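PDB 3CMN: putative hydrolase from Chloroflexus aurantiacus J-10-fl, which has no established substrate but is probably a hydrolase of the zincin-like metallopeptidase kind, which would use a bound metal to cleave peptide bonds. Local coordinates for residues 203-208 against 255-260; 303-306 against 311-314; 195-200 against 341-346. One frame throughout, in Å; residues are numbered along the deposited sequence.

Interaction 1: residues 203-208 against 255-260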
loop_
_atom_site.group_PDB
_atom_site.type_symbol
_atom_site.label_atom_id
_atom_site.label_comp_id
_atom_site.label_asym_id
_atom_site.label_seq_id
_atom_site.Cartn_x
_atom_site.Cartn_y
_atom_site.Cartn_z
ATOM N N ARG A 203 2.576 -7.541 -11.876
ATOM C CA ARG A 203 1.559 -8.108 -12.748
ATOM C C ARG A 203 2.011 -9.495 -13.197
ATOM O O ARG A 203 1.190 -10.386 -13.372
ATOM C CB ARG A 203 1.295 -7.211 -13.958
ATOM C CG ARG A 203 0.155 -6.242 -13.738
ATOM C CD ARG A 203 -0.233 -5.511 -15.025
ATOM N NE ARG A 203 0.636 -4.375 -15.323
ATOM C CZ ARG A 203 0.610 -3.223 -14.656
ATOM N NH1 ARG A 203 -0.248 -3.041 -13.649
ATOM N NH2 ARG A 203 1.456 -2.251 -14.974
ATOM N N GLU A 204 3.320 -9.675 -13.370
ATOM C CA GLU A 204 3.860 -10.971 -13.776
ATOM C C GLU A 204 3.528 -12.014 -12.716
ATOM O O GLU A 204 2.998 -13.076 -13.030
ATOM C CB GLU A 204 5.383 -10.911 -13.940
ATOM C CG GLU A 204 5.878 -10.125 -15.141
ATOM C CD GLU A 204 7.393 -9.952 -15.139
ATOM O OE1 GLU A 204 8.121 -10.966 -15.149
ATOM O OE2 GLU A 204 7.861 -8.798 -15.121
ATOM N N LEU A 205 3.849 -11.701 -11.464
ATOM C CA LEU A 205 3.607 -12.611 -10.345
ATOM C C LEU A 205 2.152 -13.027 -10.220
ATOM O O LEU A 205 1.852 -14.150 -9.822
ATOM C CB LEU A 205 4.039 -11.970 -9.022
ATOM C CG LEU A 205 5.489 -11.525 -8.850
ATOM C CD1 LEU A 205 5.724 -11.085 -7.408
ATOM C CD2 LEU A 205 6.407 -12.676 -9.204
ATOM N N LEU A 206 1.248 -12.111 -10.538
ATOM C CA LEU A 206 -0.175 -12.399 -10.448
ATOM C C LEU A 206 -0.558 -13.397 -11.522
ATOM O O LEU A 206 -1.238 -14.384 -11.242
ATOM C CB LEU A 206 -0.983 -11.119 -10.603
ATOM C CG LEU A 206 -0.738 -10.080 -9.509
ATOM C CD1 LEU A 206 -1.494 -8.814 -9.849
ATOM C CD2 LEU A 206 -1.170 -10.638 -8.151
ATOM N N GLU A 207 -0.115 -13.141 -12.750
ATOM C CA GLU A 207 -0.399 -14.051 -13.855
ATOM C C GLU A 207 0.103 -15.443 -13.491
ATOM O O GLU A 207 -0.599 -16.430 -13.666
ATOM C CB GLU A 207 0.294 -13.583 -15.135
ATOM C CG GLU A 207 -0.141 -12.214 -15.640
ATOM C CD GLU A 207 -1.552 -12.210 -16.194
ATOM O OE1 GLU A 207 -2.192 -13.287 -16.205
ATOM O OE2 GLU A 207 -2.021 -11.134 -16.622
ATOM N N GLN A 208 1.325 -15.505 -12.972
ATOM C CA GLN A 208 1.940 -16.765 -12.578
ATOM C C GLN A 208 0.992 -17.567 -11.675
ATOM O O GLN A 208 0.537 -18.654 -12.054
ATOM C CB GLN A 208 3.254 -16.486 -11.846
ATOM C CG GLN A 208 4.038 -17.722 -11.447
ATOM C CD GLN A 208 4.946 -18.237 -12.554
ATOM O OE1 GLN A 208 5.948 -17.605 -12.899
ATOM N NE2 GLN A 208 4.599 -19.394 -13.114
ATOM N N ASP A 255 5.871 -16.730 -2.137
ATOM C CA ASP A 255 7.117 -16.320 -1.503
ATOM C C ASP A 255 7.594 -14.990 -2.081
ATOM O O ASP A 255 7.988 -14.092 -1.343
ATOM C CB ASP A 255 8.171 -17.402 -1.727
ATOM C CG ASP A 255 9.278 -17.362 -0.694
ATOM O OD1 ASP A 255 9.816 -16.261 -0.422
ATOM O OD2 ASP A 255 9.617 -18.441 -0.157
ATOM N N ARG A 256 7.546 -14.878 -3.406
ATOM C CA ARG A 256 7.957 -13.667 -4.111
ATOM C C ARG A 256 7.028 -12.480 -3.834
ATOM O O ARG A 256 7.486 -11.384 -3.521
ATOM C CB ARG A 256 8.007 -13.923 -5.624
ATOM C CG ARG A 256 9.242 -14.680 -6.100
ATOM C CD ARG A 256 9.228 -14.808 -7.616
ATOM N NE ARG A 256 10.389 -15.517 -8.152
ATOM C CZ ARG A 256 11.531 -14.938 -8.521
ATOM N NH1 ARG A 256 11.690 -13.621 -8.420
ATOM N NH2 ARG A 256 12.516 -15.683 -9.004
ATOM N N ILE A 257 5.724 -12.699 -3.963
ATOM C CA ILE A 257 4.742 -11.648 -3.717
ATOM C C ILE A 257 4.915 -11.168 -2.280
ATOM O O ILE A 257 4.909 -9.962 -2.007
ATOM C CB ILE A 257 3.297 -12.172 -3.907
ATOM C CG1 ILE A 257 3.074 -12.534 -5.375
ATOM C CG2 ILE A 257 2.282 -11.113 -3.449
ATOM C CD1 ILE A 257 1.778 -13.272 -5.644
ATOM N N GLN A 258 5.087 -12.123 -1.371
ATOM C CA GLN A 258 5.278 -11.814 0.031
ATOM C C GLN A 258 6.554 -11.011 0.262
ATOM O O GLN A 258 6.534 -10.022 0.994
ATOM C CB GLN A 258 5.306 -13.104 0.847
ATOM C CG GLN A 258 3.929 -13.710 1.053
ATOM C CD GLN A 258 3.983 -15.099 1.658
ATOM O OE1 GLN A 258 4.843 -15.391 2.491
ATOM N NE2 GLN A 258 3.050 -15.958 1.255
ATOM N N ALA A 259 7.658 -11.419 -0.361
ATOM C CA ALA A 259 8.913 -10.698 -0.184
ATOM C C ALA A 259 8.852 -9.289 -0.785
ATOM O O ALA A 259 9.441 -8.364 -0.250
ATOM C CB ALA A 259 10.071 -11.496 -0.788
ATOM N N LEU A 260 8.138 -9.122 -1.893
ATOM C CA LEU A 260 8.005 -7.803 -2.520
ATOM C C LEU A 260 7.183 -6.886 -1.603
ATOM O O LEU A 260 7.579 -5.768 -1.304
ATOM C CB LEU A 260 7.316 -7.927 -3.891
ATOM C CG LEU A 260 6.844 -6.625 -4.568
ATOM C CD1 LEU A 260 8.060 -5.787 -5.015
ATOM C CD2 LEU A 260 5.961 -6.956 -5.784
#
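The guanidinium of R256 is the one flat group among the touching side chains, and L205 meets neither its face nor its edge but the methylenes behind it. NH1 ties the helices by a hydrogen bond to Y201 OH, on helix 197-210 like L205. L205 points from helix 203-208 at helix 255-260, and its two methyls divide the work. CD2 lies 3.9 Å from R256 CD, the leucine crossing the arginine chain at about a right angle. CD1, the other branch, lies 3.6 Å from I257 CG1 and, more loosely, 4.4 Å from L260 CD2. CG of L205 stands anti to its carbonyl carbon (chi1 -59°), which sets CD1 at I257 and CD2 at R256. L205 and I257 pass each other in opposite senses, and L205 CB also rests 3.8 Å from I257 CG1. The axes of the two segments run nearly antiparallel at 151°, 10.3 Å apart at closest, with L205 and I257 in register. L310 and L312 of the loop after helix 283-307 also touch I257. No hydrogen bond crosses between 203-208 and 255-260, so this contact rests on dispersion and on excluding water from L205, I257 and L260, while R256 turns its polar end to Y201 OH.

Interaction 2: residues 303-306 against 311-314; sequences MVFR and DLKL
R306 and D311 bring the end of helix 283-307 against the loop that follows it. Starting from CB, the R306 side chain turns with CG anti to the carbonyl carbon (chi1 -59°) and then extends to NE. CG passes 3.9 Å from D311 CA. At the tip, NH1 forms a salt bridge with D311 OD2 at 2.9 Å; OD1 lies in the guanidinium plane at its edge, although the carboxylate plane is turned 75° from that of the guanidinium. NH2 comes within 3.8 Å of K313 CB and is hydrogen-bonded to Q302 OE1, one turn earlier on the helix, which probably helps to fix the rotation of the group. This is a helix C-terminus with a reversing loop: T308 OG1 is hydrogen-bonded to the V304 and F305 carbonyls, and the chain comes back along the last turn. On the buried side of that reversal, L312 CD1 packs 3.8 Å from F305 CB and lies obliquely to the ring, while L312 CD2 is 4.1 Å from F305 CD2. Both side chains also touch I257 of helix 248-279. The first side-chain bond of K313 points away from the helix although its CB touches R306, and its NZ is 6.7 Å from R306 NH2.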
loop_
_atom_site.group_PDB
_atom_site.type_symbol
_atom_site.label_atom_id
_atom_site.label_comp_id
_atom_site.label_asym_id
_atom_site.label_seq_id
_atom_site.Cartn_x
_atom_site.Cartn_y
_atom_site.Cartn_z
ATOM N N MET A 303 -6.130 -10.076 3.470
ATOM C CA MET A 303 -7.514 -10.501 3.270
ATOM C C MET A 303 -7.916 -10.317 1.811
ATOM O O MET A 303 -8.565 -11.189 1.227
ATOM C CB MET A 303 -8.449 -9.678 4.178
ATOM C CG MET A 303 -9.965 -9.963 4.061
ATOM S SD MET A 303 -10.855 -9.355 2.587
ATOM C CE MET A 303 -11.015 -7.622 2.945
ATOM N N VAL A 304 -7.533 -9.185 1.227
ATOM C CA VAL A 304 -7.865 -8.907 -0.167
ATOM C C VAL A 304 -7.190 -9.905 -1.111
ATOM O O VAL A 304 -7.756 -10.265 -2.137
ATOM C CB VAL A 304 -7.465 -7.466 -0.578
ATOM C CG1 VAL A 304 -8.021 -7.146 -1.948
ATOM C CG2 VAL A 304 -7.983 -6.468 0.433
ATOM N N PHE A 305 -5.980 -10.349 -0.775
ATOM C CA PHE A 305 -5.292 -11.325 -1.619
ATOM C C PHE A 305 -6.043 -12.655 -1.608
ATOM O O PHE A 305 -6.337 -13.222 -2.660
ATOM C CB PHE A 305 -3.846 -11.558 -1.154
ATOM C CG PHE A 305 -2.874 -10.495 -1.606
ATOM C CD1 PHE A 305 -2.645 -9.360 -0.833
ATOM C CD2 PHE A 305 -2.187 -10.628 -2.814
ATOM C CE1 PHE A 305 -1.744 -8.372 -1.256
ATOM C CE2 PHE A 305 -1.287 -9.647 -3.244
ATOM C CZ PHE A 305 -1.067 -8.521 -2.463
ATOM N N ARG A 306 -6.357 -13.145 -0.414
ATOM C CA ARG A 306 -7.056 -14.419 -0.250
ATOM C C ARG A 306 -8.449 -14.418 -0.854
ATOM O O ARG A 306 -8.908 -15.430 -1.374
ATOM C CB ARG A 306 -7.159 -14.757 1.224
ATOM C CG ARG A 306 -5.821 -14.866 1.912
ATOM C CD ARG A 306 -6.026 -14.678 3.383
ATOM N NE ARG A 306 -4.818 -14.909 4.157
ATOM C CZ ARG A 306 -4.170 -16.068 4.205
ATOM N NH1 ARG A 306 -4.603 -17.113 3.512
ATOM N NH2 ARG A 306 -3.101 -16.196 4.979
ATOM N N ASP A 311 -3.990 -17.241 -1.583
ATOM C CA ASP A 311 -3.983 -17.640 -0.183
ATOM C C ASP A 311 -2.606 -17.601 0.451
ATOM O O ASP A 311 -2.171 -18.568 1.081
ATOM C CB ASP A 311 -4.587 -19.037 -0.033
ATOM C CG ASP A 311 -4.986 -19.346 1.403
ATOM O OD1 ASP A 311 -4.182 -19.961 2.139
ATOM O OD2 ASP A 311 -6.103 -18.952 1.802
ATOM N N LEU A 312 -1.928 -16.470 0.291
ATOM C CA LEU A 312 -0.602 -16.276 0.854
ATOM C C LEU A 312 -0.714 -15.637 2.234
ATOM O O LEU A 312 -1.816 -15.395 2.723
ATOM C CB LEU A 312 0.225 -15.394 -0.075
ATOM C CG LEU A 312 -0.488 -14.182 -0.681
ATOM C CD1 LEU A 312 -0.757 -13.106 0.366
ATOM C CD2 LEU A 312 0.383 -13.646 -1.786
ATOM N N LYS A 313 0.425 -15.378 2.854
ATOM C CA LYS A 313 0.434 -14.761 4.171
ATOM C C LYS A 313 1.472 -13.648 4.249
ATOM O O LYS A 313 2.655 -13.909 4.087
ATOM C CB LYS A 313 0.690 -15.811 5.251
ATOM C CG LYS A 313 0.714 -15.255 6.665
ATOM C CD LYS A 313 0.972 -16.352 7.684
ATOM C CE LYS A 313 0.984 -15.798 9.099
ATOM N NZ LYS A 313 1.216 -16.864 10.111
ATOM N N LEU A 314 1.005 -12.429 4.447
ATOM C CA LEU A 314 1.924 -11.292 4.572
ATOM C C LEU A 314 2.746 -11.368 5.861
ATOM O O LEU A 314 2.368 -12.131 6.765
ATOM C CB LEU A 314 1.154 -9.968 4.526
ATOM C CG LEU A 314 0.349 -9.688 3.254
ATOM C CD1 LEU A 314 -0.364 -8.348 3.353
ATOM C CD2 LEU A 314 1.252 -9.724 2.030
#

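Interaction 3: residues 195-200 against 341-346; sequences YPWVRT and ERPENL
Near its N-terminal end, helix 197-210 packs through W197 on the loop that leads, by way of a short 3-10 turn at 343-345, to helix 349-353. The W197 indole lies flat against the R342-P343 part of this loop. R342 CA sits over the five-membered ring, 3.9 Å from its centroid and 24° off the normal; P343 CD sits over the six-membered ring, also 3.9 Å from the centroid and at 23°. Both are CH-pi contacts, and together they lay R342 and P343 over both rings on one face. P343 CG comes still closer to the rim, at 3.3 Å from W197 CE3, making this a tight fit. The opposite face carries V198 CG2, a neighbour on the same helix, 3.8 Å above the plane and toward the rim. At the edge, L346 CD2 lies in the ring plane, 3.9 Å from W197 CH2. CG of W197 stands between its backbone N and carbonyl carbon (chi1 61°), which sets the ring with one face to R342 and P343 and the other toward V198 CG2. The 3-10 turn is closed by N345 N to R342 O at 3.0 Å and by L346 N to P343 O at 3.1 Å. L346 continues inward to L260 and L263 of helix 248-279. In addition, W197 NE1 is hydrogen-bonded to the carbonyl O of W340, whose own ring stacks with Y195. The proline laid on the indole face is the classic tryptophan-proline CH-pi stack, here joining a helix to a loop.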
loop_
_atom_site.group_PDB
_atom_site.type_symbol
_atom_site.label_atom_id
_atom_site.label_comp_id
_atom_site.label_asym_id
_atom_site.label_seq_id
_atom_site.Cartn_x
_atom_site.Cartn_y
_atom_site.Cartn_z
ATOM N N TYR A 195 10.330 3.087 -10.222
ATOM C CA TYR A 195 11.050 1.973 -10.827
ATOM C C TYR A 195 10.012 1.283 -11.691
ATOM O O TYR A 195 9.175 0.552 -11.195
ATOM C CB TYR A 195 11.559 1.029 -9.738
ATOM C CG TYR A 195 12.137 1.779 -8.561
ATOM C CD1 TYR A 195 11.396 1.950 -7.393
ATOM C CD2 TYR A 195 13.386 2.401 -8.646
ATOM C CE1 TYR A 195 11.876 2.727 -6.340
ATOM C CE2 TYR A 195 13.879 3.184 -7.601
ATOM C CZ TYR A 195 13.113 3.345 -6.447
ATOM O OH TYR A 195 13.570 4.129 -5.401
ATOM N N PRO A 196 10.048 1.521 -13.009
ATOM C CA PRO A 196 9.092 0.932 -13.959
ATOM C C PRO A 196 8.851 -0.576 -13.893
ATOM O O PRO A 196 7.742 -1.036 -14.167
ATOM C CB PRO A 196 9.640 1.374 -15.314
ATOM C CG PRO A 196 10.255 2.703 -14.990
ATOM C CD PRO A 196 11.004 2.394 -13.711
ATOM N N TRP A 197 9.869 -1.348 -13.533
ATOM C CA TRP A 197 9.684 -2.795 -13.462
ATOM C C TRP A 197 8.778 -3.300 -12.332
ATOM O O TRP A 197 8.235 -4.402 -12.416
ATOM C CB TRP A 197 11.029 -3.507 -13.339
ATOM C CG TRP A 197 11.813 -3.152 -12.110
ATOM C CD1 TRP A 197 12.827 -2.241 -12.026
ATOM C CD2 TRP A 197 11.715 -3.762 -10.808
ATOM N NE1 TRP A 197 13.375 -2.258 -10.765
ATOM C CE2 TRP A 197 12.714 -3.180 -9.998
ATOM C CE3 TRP A 197 10.883 -4.742 -10.252
ATOM C CZ2 TRP A 197 12.907 -3.545 -8.664
ATOM C CZ3 TRP A 197 11.073 -5.105 -8.932
ATOM C CH2 TRP A 197 12.082 -4.507 -8.149
ATOM N N VAL A 198 8.602 -2.509 -11.284
ATOM C CA VAL A 198 7.814 -2.985 -10.160
ATOM C C VAL A 198 6.400 -3.462 -10.489
ATOM O O VAL A 198 6.026 -4.565 -10.105
ATOM C CB VAL A 198 7.789 -1.942 -9.014
ATOM C CG1 VAL A 198 7.046 -2.516 -7.796
ATOM C CG2 VAL A 198 9.221 -1.602 -8.603
ATOM N N ARG A 199 5.616 -2.655 -11.195
ATOM C CA ARG A 199 4.260 -3.066 -11.546
ATOM C C ARG A 199 4.253 -4.174 -12.599
ATOM O O ARG A 199 3.395 -5.051 -12.575
ATOM C CB ARG A 199 3.433 -1.857 -12.008
ATOM C CG ARG A 199 2.756 -1.135 -10.839
ATOM C CD ARG A 199 2.171 0.223 -11.220
ATOM N NE ARG A 199 1.522 0.859 -10.075
ATOM C CZ ARG A 199 1.238 2.156 -9.993
ATOM N NH1 ARG A 199 1.543 2.971 -10.992
ATOM N NH2 ARG A 199 0.664 2.642 -8.900
ATOM N N THR A 200 5.220 -4.142 -13.512
ATOM C CA THR A 200 5.322 -5.169 -14.539
ATOM C C THR A 200 5.571 -6.490 -13.825
ATOM O O THR A 200 4.892 -7.490 -14.079
ATOM C CB THR A 200 6.503 -4.895 -15.488
ATOM O OG1 THR A 200 6.342 -3.604 -16.085
ATOM C CG2 THR A 200 6.573 -5.966 -16.595
ATOM N N GLU A 341 16.984 -2.002 -8.498
ATOM C CA GLU A 341 17.512 -2.073 -9.855
ATOM C C GLU A 341 16.797 -3.081 -10.730
ATOM O O GLU A 341 16.694 -2.884 -11.934
ATOM C CB GLU A 341 19.001 -2.402 -9.826
ATOM C CG GLU A 341 19.834 -1.337 -9.143
ATOM C CD GLU A 341 21.288 -1.726 -8.995
ATOM O OE1 GLU A 341 21.568 -2.766 -8.368
ATOM O OE2 GLU A 341 22.156 -0.989 -9.505
ATOM N N ARG A 342 16.290 -4.148 -10.116
ATOM C CA ARG A 342 15.615 -5.214 -10.846
ATOM C C ARG A 342 14.923 -6.191 -9.882
ATOM O O ARG A 342 15.251 -6.241 -8.697
ATOM C CB ARG A 342 16.653 -5.964 -11.695
ATOM C CG ARG A 342 17.721 -6.715 -10.880
ATOM C CD ARG A 342 18.858 -7.296 -11.756
ATOM N NE ARG A 342 19.607 -6.252 -12.454
ATOM C CZ ARG A 342 19.288 -5.755 -13.649
ATOM N NH1 ARG A 342 18.235 -6.213 -14.308
ATOM N NH2 ARG A 342 20.005 -4.761 -14.169
ATOM N N PRO A 343 13.961 -6.988 -10.384
ATOM C CA PRO A 343 13.249 -7.949 -9.532
ATOM C C PRO A 343 14.201 -8.925 -8.865
ATOM O O PRO A 343 13.989 -9.352 -7.727
ATOM C CB PRO A 343 12.309 -8.659 -10.509
ATOM C CG PRO A 343 12.003 -7.599 -11.516
ATOM C CD PRO A 343 13.368 -6.949 -11.734
ATOM N N GLU A 344 15.261 -9.271 -9.588
ATOM C CA GLU A 344 16.272 -10.203 -9.102
ATOM C C GLU A 344 17.003 -9.727 -7.862
ATOM O O GLU A 344 17.517 -10.545 -7.091
ATOM C CB GLU A 344 17.288 -10.502 -10.208
ATOM C CG GLU A 344 17.019 -11.787 -10.963
ATOM C CD GLU A 344 15.636 -11.823 -11.601
ATOM O OE1 GLU A 344 15.307 -10.895 -12.380
ATOM O OE2 GLU A 344 14.884 -12.788 -11.325
ATOM N N ASN A 345 17.065 -8.412 -7.671
ATOM C CA ASN A 345 17.755 -7.853 -6.505
ATOM C C ASN A 345 16.889 -7.769 -5.257
ATOM O O ASN A 345 17.345 -7.297 -4.218
ATOM C CB ASN A 345 18.328 -6.468 -6.831
ATOM C CG ASN A 345 19.543 -6.543 -7.729
ATOM O OD1 ASN A 345 19.991 -7.631 -8.082
ATOM N ND2 ASN A 345 20.084 -5.387 -8.102
ATOM N N LEU A 346 15.637 -8.209 -5.361
ATOM C CA LEU A 346 14.743 -8.196 -4.207
ATOM C C LEU A 346 15.158 -9.382 -3.368
ATOM O O LEU A 346 15.520 -10.425 -3.903
ATOM C CB LEU A 346 13.281 -8.389 -4.620
ATOM C CG LEU A 346 12.553 -7.325 -5.434
ATOM C CD1 LEU A 346 11.219 -7.885 -5.867
ATOM C CD2 LEU A 346 12.370 -6.053 -4.609
#

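Interactions 1 and 3 share helix 197-210, the latter near its N-terminal end and the former further along; their centres are 11 Å apart and L260 CD1 touches L346 CD1 at 3.9 Å. Interaction 2 lies 12 Å from interaction 1, centre to centre, and meets it where I257 CG2 packs 3.6 Å from L312 CD2. Helix 248-279 supplies one side of interaction 1 and touches residues of the other two. Interaction 2 follows interaction 1 along the chain, and the ends of interaction 3 bracket both. Helix 174-193 carries an HExxH pattern consistent with a zincin metal site, though no metal is bound to it here; interactions 1 and 3 join the helix after it to later parts of the fold.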